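Local coordinates for protein beta-agarase AgaA (Microbulbifer thermotolerans, PDB 3WZ1) that hydrolyses internal beta-1,4-galactosidic linkages of agarose through its GH16 catalytic domain, releasing neoagarotetraose as the main product, at residues 112-116 against 248-252; 120-124 against 231-235; 169-174 against 207-211. All coordinates share one frame; numbering follows the deposited sequence.

Contact 1. Residues 112-116 against 248-252; sequences NMVLA and GITPT
Pro251 pushes its ring against Leu115, with CG of the proline 3.5 Å from Leu115 CG, and the two side chains cross at about a right angle. CB, CG and CD of the proline are all engaged: CG also meets Leu115 CD2, and Pro251 CD reaches Val114 CG2 at 3.8 Å. Met113 offers its terminal methyl, CE lying 4.0 Å from Pro251 CB, on a chain bent at chi2 (-73°) and chi3 (-91°) that crosses the proline at about a right angle. Val114 divides its branches. CG2 presses on the peptide joining Thr250 to Pro251, 3.6 Å from Pro251 N, while CB and CG1 take the CG2 methyl of Ile249. No hydrogen bond crosses between 112-116 and 248-252, so the join is apolar, and several polar groups have partners outside: Thr250 OG1 in Asp240, Thr250 O in Arg140 and Val114 O in Arg244. Ile249 and Thr250 also lean on helix 242-245. The contact joins the loop leading into strand 116-123 to the link between helices 242-245 and 253-256, where Thr252 is N-cap, with Met113 and Pro251 resting on Leu256 and Met113 and Leu115 on strand 73-80.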
loop_
_atom_site.group_PDB
_atom_site.type_symbol
_atom_site.label_atom_id
_atom_site.label_comp_id
_atom_site.label_asym_id
_atom_site.label_seq_id
_atom_site.Cartn_x
_atom_site.Cartn_y
_atom_site.Cartn_z
ATOM N N ASN A 112 9.331 9.238 6.965
ATOM C CA ASN A 112 10.627 8.973 7.552
ATOM C C ASN A 112 10.419 8.514 8.984
ATOM O O ASN A 112 10.745 9.204 9.944
ATOM C CB ASN A 112 11.469 10.236 7.463
ATOM C CG ASN A 112 12.886 10.043 7.941
ATOM O OD1 ASN A 112 13.302 8.973 8.371
ATOM N ND2 ASN A 112 13.655 11.141 7.854
ATOM N N MET A 113 9.863 7.313 9.085
ATOM C CA MET A 113 9.423 6.739 10.336
ATOM C C MET A 113 9.623 5.236 10.323
ATOM O O MET A 113 9.759 4.613 9.260
ATOM C CB MET A 113 7.932 7.014 10.540
ATOM C CG MET A 113 7.503 8.463 10.537
ATOM S SD MET A 113 7.985 9.352 12.042
ATOM C CE MET A 113 6.536 9.082 13.075
ATOM N N VAL A 114 9.604 4.630 11.509
ATOM C CA VAL A 114 9.662 3.175 11.618
ATOM C C VAL A 114 8.329 2.502 11.294
ATOM O O VAL A 114 8.231 1.278 11.174
ATOM C CB VAL A 114 10.167 2.702 12.987
ATOM C CG1 VAL A 114 11.595 3.183 13.200
ATOM C CG2 VAL A 114 9.253 3.150 14.138
ATOM N N LEU A 115 7.284 3.317 11.209
ATOM C CA LEU A 115 5.972 2.864 10.762
ATOM C C LEU A 115 6.021 2.339 9.347
ATOM O O LEU A 115 6.798 2.821 8.526
ATOM C CB LEU A 115 5.004 4.040 10.790
ATOM C CG LEU A 115 4.793 4.707 12.145
ATOM C CD1 LEU A 115 4.127 6.054 11.976
ATOM C CD2 LEU A 115 3.953 3.796 13.024
ATOM N N ALA A 116 5.126 1.403 9.044
ATOM C CA ALA A 116 4.887 1.012 7.656
ATOM C C ALA A 116 4.135 2.111 6.915
ATOM O O ALA A 116 3.128 2.607 7.424
ATOM C CB ALA A 116 4.073 -0.278 7.610
ATOM N N GLY A 248 9.849 -3.776 20.275
ATOM C CA GLY A 248 10.577 -2.594 20.710
ATOM C C GLY A 248 10.880 -1.537 19.667
ATOM O O GLY A 248 11.658 -0.618 19.942
ATOM N N ILE A 249 10.271 -1.637 18.481
ATOM C CA ILE A 249 10.447 -0.616 17.443
ATOM C C ILE A 249 9.094 0.038 17.150
ATOM O O ILE A 249 8.215 -0.573 16.546
ATOM C CB ILE A 249 11.070 -1.192 16.158
ATOM C CG1 ILE A 249 12.493 -1.693 16.448
ATOM C CG2 ILE A 249 11.098 -0.138 15.055
ATOM C CD1 ILE A 249 13.219 -2.192 15.225
ATOM N N THR A 250 8.974 1.288 17.566
ATOM C CA THR A 250 7.746 2.073 17.451
ATOM C C THR A 250 8.150 3.544 17.542
ATOM O O THR A 250 9.189 3.873 18.152
ATOM C CB THR A 250 6.718 1.642 18.547
ATOM O OG1 THR A 250 5.428 2.225 18.287
ATOM C CG2 THR A 250 7.161 2.098 19.921
ATOM N N PRO A 251 7.366 4.452 16.946
ATOM C CA PRO A 251 7.807 5.837 16.956
ATOM C C PRO A 251 7.918 6.455 18.348
ATOM O O PRO A 251 7.125 6.139 19.247
ATOM C CB PRO A 251 6.726 6.577 16.173
ATOM C CG PRO A 251 6.141 5.531 15.313
ATOM C CD PRO A 251 6.159 4.273 16.110
ATOM N N THR A 252 8.873 7.354 18.494
ATOM C CA THR A 252 8.986 8.150 19.709
ATOM C C THR A 252 8.082 9.384 19.605
ATOM O O THR A 252 7.659 9.803 18.512
ATOM C CB THR A 252 10.427 8.629 19.926
ATOM O OG1 THR A 252 10.791 9.521 18.868
ATOM C CG2 THR A 252 11.395 7.451 19.977
#

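Contact 2. Residues 120-124 against 231-235; sequences WFLSA and PMYAI
Trp120 lays one indole face over the side chain of Ile235, its partner in an antiparallel hydrogen-bonded pair. Ile235 CB sits over the five-membered ring, 3.8 Å from its centroid and 24° off the normal, a CH-pi contact, while CD1 lies over the rim of the six-membered ring, 3.6 Å from Trp120 CZ2. The indole is brought there by chi1 of 64°, which sets CG between the backbone N and the carbonyl carbon and swings the ring across to the neighbouring strand. Ile235 CG2 comes obliquely to NE1 of Trp120 from the same side, at 3.3 Å, and Ile235 CD1 runs on to Leu122 CB at 3.9 Å. The backbones are joined by four hydrogen bonds, two for each of the pairs Trp120-Ile235 and Leu122-Tyr233; Tyr233 N approaches Leu122 O from above the carbonyl plane, 42° out of it. Strands 116-123 and 232-239 are neighbours in the beta-jelly roll of GH16 enzymes, and the face bearing Trp120, Leu122, Tyr233 and Ile235 is probably the one turned to the active site, since Trp120 and Leu122 touch Glu129, the predicted nucleophile. On the other face, Phe121 sends CE1 to within 3.5 Å of Ala234 CB, which lies obliquely to the ring. Phe121 CB also meets Met232 SD at 3.8 Å, the sulfur arriving on a chain extended beyond CG. Back on the Trp120 face, Tyr233 turns its edge toward strand 116-123, with Leu122 O in the ring plane and Ala124 CB at CE1. Beyond the Leu122-Tyr233 pair, a water bridges the backbones, donating to Pro231 O at 2.7 Å and accepting from Ala124 N. Ser123 OG is hydrogen-bonded to Asp125 OD1 and to the backbone N of Thr127 and Glu128.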
loop_
_atom_site.group_PDB
_atom_site.type_symbol
_atom_site.label_atom_id
_atom_site.label_comp_id
_atom_site.label_asym_id
_atom_site.label_seq_id
_atom_site.Cartn_x
_atom_site.Cartn_y
_atom_site.Cartn_z
ATOM N N TRP A 120 -1.972 -0.995 -0.400
ATOM C CA TRP A 120 -2.220 -2.429 -0.345
ATOM C C TRP A 120 -3.699 -2.742 -0.566
ATOM O O TRP A 120 -4.520 -1.842 -0.702
ATOM C CB TRP A 120 -1.713 -3.003 0.975
ATOM C CG TRP A 120 -2.400 -2.502 2.196
ATOM C CD1 TRP A 120 -2.411 -1.224 2.677
ATOM C CD2 TRP A 120 -3.136 -3.288 3.143
ATOM N NE1 TRP A 120 -3.096 -1.168 3.856
ATOM C CE2 TRP A 120 -3.571 -2.418 4.160
ATOM C CE3 TRP A 120 -3.466 -4.632 3.220
ATOM C CZ2 TRP A 120 -4.322 -2.857 5.255
ATOM C CZ3 TRP A 120 -4.227 -5.068 4.293
ATOM C CH2 TRP A 120 -4.643 -4.181 5.300
ATOM N N PHE A 121 -3.982 -4.045 -0.620
ATOM C CA PHE A 121 -5.260 -4.577 -1.061
ATOM C C PHE A 121 -5.701 -5.706 -0.179
ATOM O O PHE A 121 -4.905 -6.542 0.187
ATOM C CB PHE A 121 -5.126 -5.040 -2.529
ATOM C CG PHE A 121 -4.843 -3.892 -3.431
ATOM C CD1 PHE A 121 -5.896 -3.176 -4.002
ATOM C CD2 PHE A 121 -3.556 -3.413 -3.558
ATOM C CE1 PHE A 121 -5.647 -2.018 -4.733
ATOM C CE2 PHE A 121 -3.308 -2.254 -4.270
ATOM C CZ PHE A 121 -4.352 -1.569 -4.852
ATOM N N LEU A 122 -6.974 -5.701 0.179
ATOM C CA LEU A 122 -7.519 -6.723 1.076
ATOM C C LEU A 122 -8.944 -7.074 0.708
ATOM O O LEU A 122 -9.748 -6.196 0.421
ATOM C CB LEU A 122 -7.480 -6.216 2.532
ATOM C CG LEU A 122 -7.817 -7.209 3.640
ATOM C CD1 LEU A 122 -6.805 -8.343 3.691
ATOM C CD2 LEU A 122 -7.881 -6.468 4.963
ATOM N N SER A 123 -9.250 -8.367 0.731
ATOM C CA SER A 123 -10.613 -8.839 0.491
ATOM C C SER A 123 -11.526 -8.481 1.656
ATOM O O SER A 123 -11.063 -8.290 2.781
ATOM C CB SER A 123 -10.625 -10.357 0.221
ATOM O OG SER A 123 -10.183 -11.081 1.352
ATOM N N ALA A 124 -12.829 -8.400 1.393
ATOM C CA ALA A 124 -13.787 -7.999 2.421
ATOM C C ALA A 124 -13.738 -8.877 3.672
ATOM O O ALA A 124 -14.022 -8.402 4.773
ATOM C CB ALA A 124 -15.182 -8.042 1.835
ATOM N N PRO A 231 -12.441 -10.218 -4.701
ATOM C CA PRO A 231 -12.281 -8.780 -4.918
ATOM C C PRO A 231 -11.543 -8.140 -3.750
ATOM O O PRO A 231 -11.734 -8.558 -2.601
ATOM C CB PRO A 231 -13.712 -8.269 -4.986
ATOM C CG PRO A 231 -14.551 -9.474 -5.303
ATOM C CD PRO A 231 -13.862 -10.612 -4.632
ATOM N N MET A 232 -10.684 -7.163 -4.037
ATOM C CA MET A 232 -9.914 -6.529 -2.969
ATOM C C MET A 232 -10.061 -5.021 -3.004
ATOM O O MET A 232 -10.046 -4.400 -4.071
ATOM C CB MET A 232 -8.428 -6.871 -3.070
ATOM C CG MET A 232 -8.128 -8.351 -2.938
ATOM S SD MET A 232 -6.350 -8.625 -2.934
ATOM C CE MET A 232 -6.313 -10.398 -3.218
ATOM N N TYR A 233 -10.165 -4.436 -1.813
ATOM C CA TYR A 233 -10.280 -2.996 -1.656
ATOM C C TYR A 233 -8.888 -2.379 -1.597
ATOM O O TYR A 233 -7.972 -2.957 -0.995
ATOM C CB TYR A 233 -11.069 -2.648 -0.381
ATOM C CG TYR A 233 -12.495 -3.131 -0.487
ATOM C CD1 TYR A 233 -12.832 -4.438 -0.162
ATOM C CD2 TYR A 233 -13.481 -2.287 -0.975
ATOM C CE1 TYR A 233 -14.122 -4.895 -0.336
ATOM C CE2 TYR A 233 -14.780 -2.742 -1.147
ATOM C CZ TYR A 233 -15.073 -4.038 -0.821
ATOM O OH TYR A 233 -16.367 -4.509 -0.997
ATOM N N ALA A 234 -8.735 -1.215 -2.221
ATOM C CA ALA A 234 -7.499 -0.450 -2.122
ATOM C C ALA A 234 -7.429 0.271 -0.791
ATOM O O ALA A 234 -8.402 0.926 -0.397
ATOM C CB ALA A 234 -7.434 0.546 -3.265
ATOM N N ILE A 235 -6.275 0.193 -0.126
ATOM C CA ILE A 235 -6.078 0.825 1.166
ATOM C C ILE A 235 -4.760 1.577 1.131
ATOM O O ILE A 235 -3.730 1.057 0.684
ATOM C CB ILE A 235 -6.060 -0.224 2.307
ATOM C CG1 ILE A 235 -7.313 -1.124 2.232
ATOM C CG2 ILE A 235 -5.938 0.450 3.655
ATOM C CD1 ILE A 235 -7.242 -2.336 3.143
HETATM O O HOH W 1 -13.977 -9.085 -1.228
#

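Contact 3. Residues 169-174 against 207-211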
loop_
_atom_site.group_PDB
_atom_site.type_symbol
_atom_site.label_atom_id
_atom_site.label_comp_id
_atom_site.label_asym_id
_atom_site.label_seq_id
_atom_site.Cartn_x
_atom_site.Cartn_y
_atom_site.Cartn_z
ATOM N N ASP A 169 11.225 -15.386 1.010
ATOM C CA ASP A 169 12.546 -15.454 0.366
ATOM C C ASP A 169 13.192 -14.070 0.347
ATOM O O ASP A 169 12.516 -13.045 0.520
ATOM C CB ASP A 169 12.459 -16.029 -1.037
ATOM C CG ASP A 169 11.566 -15.209 -1.947
ATOM O OD1 ASP A 169 10.336 -15.218 -1.702
ATOM O OD2 ASP A 169 12.102 -14.583 -2.875
ATOM N N ALA A 170 14.510 -14.020 0.159
ATOM C CA ALA A 170 15.250 -12.755 0.226
ATOM C C ALA A 170 14.769 -11.691 -0.748
ATOM O O ALA A 170 14.800 -10.494 -0.440
ATOM C CB ALA A 170 16.744 -12.988 0.017
ATOM N N GLY A 171 14.315 -12.109 -1.938
ATOM C CA GLY A 171 13.873 -11.175 -2.942
ATOM C C GLY A 171 12.565 -10.475 -2.608
ATOM O O GLY A 171 12.214 -9.525 -3.277
ATOM N N SER A 172 11.890 -10.908 -1.544
ATOM C CA SER A 172 10.696 -10.180 -1.078
ATOM C C SER A 172 11.031 -8.839 -0.421
ATOM O O SER A 172 10.119 -8.045 -0.129
ATOM C CB SER A 172 9.871 -11.050 -0.135
ATOM O OG SER A 172 10.558 -11.287 1.090
ATOM N N TRP A 173 12.313 -8.580 -0.157
ATOM C CA TRP A 173 12.760 -7.256 0.261
ATOM C C TRP A 173 13.678 -6.684 -0.812
ATOM O O TRP A 173 14.836 -7.108 -0.974
ATOM C CB TRP A 173 13.473 -7.313 1.612
ATOM C CG TRP A 173 12.616 -7.738 2.734
ATOM C CD1 TRP A 173 12.343 -9.017 3.130
ATOM C CD2 TRP A 173 11.925 -6.883 3.648
ATOM N NE1 TRP A 173 11.519 -9.017 4.215
ATOM C CE2 TRP A 173 11.245 -7.718 4.563
ATOM C CE3 TRP A 173 11.807 -5.492 3.779
ATOM C CZ2 TRP A 173 10.457 -7.213 5.592
ATOM C CZ3 TRP A 173 11.024 -4.998 4.816
ATOM C CH2 TRP A 173 10.377 -5.859 5.708
ATOM N N TYR A 174 13.146 -5.753 -1.593
ATOM C CA TYR A 174 13.807 -5.261 -2.795
ATOM C C TYR A 174 14.649 -4.015 -2.533
ATOM O O TYR A 174 14.151 -3.015 -2.003
ATOM C CB TYR A 174 12.755 -4.954 -3.880
ATOM C CG TYR A 174 13.371 -4.262 -5.081
ATOM C CD1 TYR A 174 14.037 -5.008 -6.053
ATOM C CD2 TYR A 174 13.358 -2.882 -5.213
ATOM C CE1 TYR A 174 14.641 -4.392 -7.127
ATOM C CE2 TYR A 174 13.966 -2.256 -6.289
ATOM C CZ TYR A 174 14.617 -3.029 -7.234
ATOM O OH TYR A 174 15.228 -2.422 -8.305
ATOM N N LEU A 207 10.167 -4.119 -14.202
ATOM C CA LEU A 207 9.812 -5.374 -13.542
ATOM C C LEU A 207 10.949 -5.774 -12.625
ATOM O O LEU A 207 12.086 -5.958 -13.098
ATOM C CB LEU A 207 9.572 -6.479 -14.584
ATOM C CG LEU A 207 9.261 -7.868 -14.033
ATOM C CD1 LEU A 207 7.910 -7.875 -13.348
ATOM C CD2 LEU A 207 9.267 -8.892 -15.155
ATOM N N VAL A 208 10.657 -5.964 -11.337
ATOM C CA VAL A 208 11.684 -6.395 -10.383
ATOM C C VAL A 208 11.429 -7.753 -9.729
ATOM O O VAL A 208 12.366 -8.349 -9.192
ATOM C CB VAL A 208 11.944 -5.330 -9.286
ATOM C CG1 VAL A 208 12.415 -4.031 -9.909
ATOM C CG2 VAL A 208 10.719 -5.088 -8.408
ATOM N N ARG A 209 10.202 -8.267 -9.771
ATOM C CA ARG A 209 9.897 -9.549 -9.131
ATOM C C ARG A 209 8.618 -10.113 -9.699
ATOM O O ARG A 209 7.622 -9.391 -9.855
ATOM C CB ARG A 209 9.747 -9.364 -7.614
ATOM C CG ARG A 209 9.316 -10.595 -6.834
ATOM C CD ARG A 209 9.436 -10.296 -5.350
ATOM N NE ARG A 209 8.902 -11.313 -4.460
ATOM C CZ ARG A 209 9.562 -12.376 -3.994
ATOM N NH1 ARG A 209 10.812 -12.640 -4.382
ATOM N NH2 ARG A 209 8.969 -13.175 -3.129
ATOM N N THR A 210 8.624 -11.424 -9.948
ATOM C CA THR A 210 7.441 -12.141 -10.380
ATOM C C THR A 210 7.160 -13.212 -9.349
ATOM O O THR A 210 8.056 -13.977 -8.975
ATOM C CB THR A 210 7.639 -12.763 -11.777
ATOM O OG1 THR A 210 7.860 -11.724 -12.727
ATOM C CG2 THR A 210 6.422 -13.556 -12.184
ATOM N N VAL A 211 5.922 -13.263 -8.876
ATOM C CA VAL A 211 5.491 -14.239 -7.900
ATOM C C VAL A 211 4.391 -15.065 -8.560
ATOM O O VAL A 211 3.275 -14.585 -8.739
ATOM C CB VAL A 211 4.980 -13.526 -6.633
ATOM C CG1 VAL A 211 4.423 -14.529 -5.629
ATOM C CG2 VAL A 211 6.114 -12.707 -6.019
#
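Arg209 and Asp169 meet end-on across this surface contact, in which strand 206-212, carrying a classic beta bulge at Val208 and Arg209 opposite Tyr201, faces the 3-10 turn 170-172 and the short strand after it in the jelly roll. The charged part is a two-pronged salt bridge: NH1 of Arg209 binds Asp169 OD2 and NH2 binds Asp169 OD1, both at 2.8 Å and both on syn lone pairs. Carboxylate and guanidinium planes are only 21° apart. An outstretched chain, with CG anti to the backbone N (chi1 175°) and the next torsions also near 180°, delivers the guanidinium. One of its faces lies on the turn, with Gly171 C 3.3 Å from Arg209 NH1. The apolar part is Val208 against Tyr174, crossing at about a right angle: Val208 CG2 stands over the ring face toward its rim, and Val208 CB is 3.6 Å from Tyr174 CE1. Leu152 of strand 150-158 touches Tyr174, Val208 and Arg209. Within the turn, Asp169 O accepts two hydrogen bonds, from Ser172 N at 3.0 Å and, almost in line with the carbonyl bond, from Ser172 OG at 2.7 Å.

Contacts 1 and 2 are buried and contact 3 lies at the surface. Strands 116-123 and 232-239 link the first two: contact 2 pairs them directly, while contact 1, centred about 24 Å away, holds the loop that leads into the former and the link between helices that follows the latter. Contact 3 joins elements that lie between their segments in sequence. Chemistry follows place. Contact 1 relies on apolar loop packing without a hydrogen bond across it, contact 2 on a backbone ladder with aromatic and aliphatic groups on both faces, and contact 3 on a salt bridge beside a Tyr-Val CH-pi touch. Contact 2 touches the predicted nucleophile, while contacts 1 and 3 have side chains about 10 and 9 Å from that of the predicted proton donor.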